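Local coordinates for protein acetyltransferase-like, GNAT family (Bacteroides thetaiotaomicron, PDB 3EY5) that probably transfers an acetyl group to an amino group of a substrate, at residues A[137-142]-A[149-154]. Residues are numbered along the deposited sequence; the frame is centred on the assembly and turned at random.
Sequences YYQPPY and LPMYLM
Y137 O takes two hydrogen bonds. One comes from M151 N at 3.0 Å and is nearly straight (166° at the hydrogen), with the donor above the carbonyl plane. The other comes from NH2 of R112; NE of the same residue bonds M151 O, and R112 also makes a cation-pi contact with the Y138 ring. Y137 O and M151 O lie close together and would otherwise probably repel each other. Further along, Q139 and L149 form an antiparallel hydrogen-bonded pair. Q139 N gives to L149 O at 2.7 Å, and L149 N gives back to Q139 O at 2.7 Å. The same L149 O also receives a CA-H...O contact from Y138 CA at 3.2 Å. Next to this pair, Y138 and P150 form a non-hydrogen-bonded pair. The Y138 ring crosses the proline at a slant, with Y138 CE2 3.7 Å from P150 CB.

Y137 and Q139 point to the other side of the strand pair. Y137 CG lies anti to the backbone N (chi1 -179°), which turns one ring face to L153 and an edge to M151. L153 CD2 sits over the centre of one face of the Y137 ring, 3.8 Å from its centroid, as a CH-pi contact. M151 CB meets the ring edge in plane, 3.8 Å from Y137 CD2. Q139 extends beside L149, both side chains pointing the same way. The polar ends of this side converge on E109: Y137 OH bonds its OE2 and Q139 NE2 its OE1.

The contact is a beta hairpin of strands 136-139 and 149-156. The N-to-C directions of segments 137-139 and 149-154 differ by 124°, well short of straight antiparallel. Strand 149-156 continues into the mixed GNAT sheet, pairing with strands 106-110 and 131-134, while helix 161-176 packs on Y137 and L153 through Y165, with L172 also against Y137.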
ATOM      1  N   TYR A 137      -1.587 -13.293  -9.859  1.00 23.12           N
ATOM      2  CA  TYR A 137      -2.012 -12.893  -8.527  1.00 20.90           C
ATOM      3  C   TYR A 137      -3.490 -12.371  -8.498  1.00 20.41           C
ATOM      4  O   TYR A 137      -3.959 -11.730  -9.459  1.00 18.91           O
ATOM      5  CB  TYR A 137      -1.068 -11.808  -8.013  1.00 18.81           C
ATOM      6  CG  TYR A 137      -1.442 -11.364  -6.611  1.00 18.81           C
ATOM      7  CD1 TYR A 137      -1.232 -12.201  -5.525  1.00 15.79           C
ATOM      8  CD2 TYR A 137      -1.998 -10.121  -6.379  1.00 17.53           C
ATOM      9  CE1 TYR A 137      -1.579 -11.820  -4.209  1.00 18.35           C
ATOM     10  CE2 TYR A 137      -2.357  -9.721  -5.081  1.00 17.69           C
ATOM     11  CZ  TYR A 137      -2.166 -10.593  -4.000  1.00 19.20           C
ATOM     12  OH  TYR A 137      -2.507 -10.209  -2.692  1.00 17.10           O
ATOM     13  N   TYR A 138      -4.179 -12.634  -7.385  1.00 20.23           N
ATOM     14  CA  TYR A 138      -5.518 -12.103  -7.082  1.00 20.74           C
ATOM     15  C   TYR A 138      -5.563 -11.521  -5.683  1.00 20.84           C
ATOM     16  O   TYR A 138      -5.103 -12.163  -4.734  1.00 21.04           O
ATOM     17  CB  TYR A 138      -6.583 -13.218  -7.184  1.00 21.49           C
ATOM     18  CG  TYR A 138      -6.905 -13.563  -8.632  1.00 23.88           C
ATOM     19  CD1 TYR A 138      -6.138 -14.490  -9.326  1.00 26.83           C
ATOM     20  CD2 TYR A 138      -7.948 -12.918  -9.312  1.00 24.19           C
ATOM     21  CE1 TYR A 138      -6.391 -14.771 -10.659  1.00 29.23           C
ATOM     22  CE2 TYR A 138      -8.224 -13.205 -10.634  1.00 26.85           C
ATOM     23  CZ  TYR A 138      -7.435 -14.126 -11.296  1.00 29.52           C
ATOM     24  OH  TYR A 138      -7.695 -14.431 -12.600  1.00 36.06           O
ATOM     25  N   GLN A 139      -6.101 -10.312  -5.545  1.00 20.04           N
ATOM     26  CA  GLN A 139      -6.399  -9.775  -4.229  1.00 20.57           C
ATOM     27  C   GLN A 139      -7.741 -10.334  -3.730  1.00 20.06           C
ATOM     28  O   GLN A 139      -8.785 -10.071  -4.341  1.00 18.33           O
ATOM     29  CB  GLN A 139      -6.472  -8.251  -4.285  1.00 20.89           C
ATOM     30  CG  GLN A 139      -6.653  -7.613  -2.904  1.00 24.55           C
ATOM     31  CD  GLN A 139      -7.050  -6.160  -3.008  1.00 30.51           C
ATOM     32  OE1 GLN A 139      -8.140  -5.774  -2.584  1.00 36.12           O
ATOM     33  NE2 GLN A 139      -6.191  -5.353  -3.601  1.00 31.45           N
ATOM     34  N   PRO A 140      -7.718 -11.092  -2.597  1.00 19.80           N
ATOM     35  CA  PRO A 140      -8.938 -11.560  -1.939  1.00 18.81           C
ATOM     36  C   PRO A 140      -9.774 -10.339  -1.585  1.00 18.97           C
ATOM     37  O   PRO A 140      -9.216  -9.278  -1.396  1.00 17.46           O
ATOM     38  CB  PRO A 140      -8.425 -12.229  -0.632  1.00 19.26           C
ATOM     39  CG  PRO A 140      -6.977 -12.520  -0.880  1.00 19.87           C
ATOM     40  CD  PRO A 140      -6.522 -11.338  -1.770  1.00 19.88           C
ATOM     41  N   PRO A 141     -11.117 -10.479  -1.496  1.00 19.42           N
ATOM     42  CA  PRO A 141     -11.978  -9.308  -1.244  1.00 19.69           C
ATOM     43  C   PRO A 141     -11.851  -8.795   0.183  1.00 21.33           C
ATOM     44  O   PRO A 141     -11.685  -9.589   1.115  1.00 20.79           O
ATOM     45  CB  PRO A 141     -13.394  -9.872  -1.408  1.00 19.44           C
ATOM     46  CG  PRO A 141     -13.257 -11.377  -1.139  1.00 18.89           C
ATOM     47  CD  PRO A 141     -11.893 -11.724  -1.675  1.00 18.64           C
ATOM     48  N   TYR A 142     -11.973  -7.485   0.364  1.00 22.46           N
ATOM     49  CA  TYR A 142     -12.128  -6.955   1.714  1.00 23.61           C
ATOM     50  C   TYR A 142     -13.491  -7.288   2.296  1.00 24.97           C
ATOM     51  O   TYR A 142     -13.608  -7.529   3.496  1.00 26.26           O
ATOM     52  CB  TYR A 142     -11.905  -5.449   1.744  1.00 23.80           C
ATOM     53  CG  TYR A 142     -10.445  -5.054   1.694  1.00 23.68           C
ATOM     54  CD1 TYR A 142      -9.620  -5.242   2.804  1.00 25.20           C
ATOM     55  CD2 TYR A 142      -9.887  -4.514   0.547  1.00 23.27           C
ATOM     56  CE1 TYR A 142      -8.260  -4.885   2.773  1.00 25.67           C
ATOM     57  CE2 TYR A 142      -8.491  -4.153   0.502  1.00 25.25           C
ATOM     58  CZ  TYR A 142      -7.712  -4.327   1.623  1.00 23.29           C
ATOM     59  OH  TYR A 142      -6.373  -3.975   1.620  1.00 25.20           O
ATOM     60  N   LEU A 149      -9.755  -9.883  -6.871  1.00 19.14           N
ATOM     61  CA  LEU A 149      -9.382  -8.907  -7.904  1.00 20.61           C
ATOM     62  C   LEU A 149      -8.072  -9.278  -8.609  1.00 20.74           C
ATOM     63  O   LEU A 149      -7.059  -9.425  -7.955  1.00 21.82           O
ATOM     64  CB  LEU A 149      -9.302  -7.488  -7.321  1.00 20.32           C
ATOM     65  CG  LEU A 149     -10.514  -7.002  -6.516  1.00 22.65           C
ATOM     66  CD1 LEU A 149     -10.152  -5.687  -5.824  1.00 25.82           C
ATOM     67  CD2 LEU A 149     -11.783  -6.870  -7.407  1.00 20.72           C
ATOM     68  N   PRO A 150      -8.105  -9.442  -9.946  1.00 20.40           N
ATOM     69  CA  PRO A 150      -6.867  -9.774 -10.655  1.00 20.03           C
ATOM     70  C   PRO A 150      -5.881  -8.603 -10.492  1.00 19.89           C
ATOM     71  O   PRO A 150      -6.303  -7.469 -10.576  1.00 19.55           O
ATOM     72  CB  PRO A 150      -7.313  -9.921 -12.116  1.00 20.42           C
ATOM     73  CG  PRO A 150      -8.826  -9.789 -12.115  1.00 21.97           C
ATOM     74  CD  PRO A 150      -9.217  -9.100 -10.848  1.00 20.00           C
HETATM   75  N   MSE A 151      -4.620  -8.873 -10.169  1.00 19.14           N
HETATM   76  CA  MSE A 151      -3.643  -7.807  -9.936  1.00 19.04           C
HETATM   77  C   MSE A 151      -2.322  -8.375 -10.258  1.00 18.43           C
HETATM   78  O   MSE A 151      -2.213  -9.552 -10.559  1.00 19.19           O
HETATM   79  CB  MSE A 151      -3.598  -7.401  -8.472  1.00 19.76           C
HETATM   80  CG  MSE A 151      -4.944  -7.079  -7.956  1.00 25.63           C
HETATM   81 SE   MSE A 151      -5.402  -5.210  -8.254  0.50 35.35          SE
HETATM   82  CE  MSE A 151      -5.402  -5.123  -6.330  1.00 28.65           C
ATOM     83  N   TYR A 152      -1.297  -7.547 -10.182  1.00 19.10           N
ATOM     84  CA  TYR A 152       0.077  -8.039 -10.267  1.00 19.72           C
ATOM     85  C   TYR A 152       0.756  -7.527  -9.036  1.00 19.79           C
ATOM     86  O   TYR A 152       0.415  -6.459  -8.512  1.00 19.74           O
ATOM     87  CB  TYR A 152       0.807  -7.490 -11.502  1.00 19.15           C
ATOM     88  CG  TYR A 152       0.455  -8.185 -12.797  1.00 20.30           C
ATOM     89  CD1 TYR A 152       0.114  -9.565 -12.810  1.00 23.22           C
ATOM     90  CD2 TYR A 152       0.504  -7.501 -14.012  1.00 20.20           C
ATOM     91  CE1 TYR A 152      -0.192 -10.221 -14.013  1.00 22.86           C
ATOM     92  CE2 TYR A 152       0.208  -8.141 -15.211  1.00 20.85           C
ATOM     93  CZ  TYR A 152      -0.144  -9.486 -15.205  1.00 23.97           C
ATOM     94  OH  TYR A 152      -0.454 -10.106 -16.388  1.00 27.36           O
ATOM     95  N   LEU A 153       1.761  -8.252  -8.603  1.00 20.42           N
ATOM     96  CA  LEU A 153       2.632  -7.736  -7.538  1.00 21.00           C
ATOM     97  C   LEU A 153       3.806  -7.031  -8.200  1.00 20.72           C
ATOM     98  O   LEU A 153       4.218  -7.378  -9.308  1.00 20.84           O
ATOM     99  CB  LEU A 153       3.158  -8.851  -6.650  1.00 20.14           C
ATOM    100  CG  LEU A 153       2.170  -9.709  -5.861  1.00 21.85           C
ATOM    101  CD1 LEU A 153       3.022 -10.796  -5.142  1.00 20.52           C
ATOM    102  CD2 LEU A 153       1.348  -8.846  -4.841  1.00 17.34           C
HETATM  103  N   MSE A 154       4.339  -6.051  -7.498  1.00 19.54           N
HETATM  104  CA  MSE A 154       5.505  -5.333  -7.969  1.00 19.03           C
HETATM  105  C   MSE A 154       6.410  -5.225  -6.783  1.00 18.40           C
HETATM  106  O   MSE A 154       5.939  -4.969  -5.673  1.00 17.23           O
HETATM  107  CB  MSE A 154       5.109  -3.958  -8.477  1.00 19.84           C
HETATM  108  CG  MSE A 154       4.355  -4.018  -9.779  1.00 20.52           C
HETATM  109 SE   MSE A 154       4.413  -2.316 -10.621  0.50 19.61          SE
HETATM  110  CE  MSE A 154       6.288  -2.417 -11.174  1.00 20.80           C
TER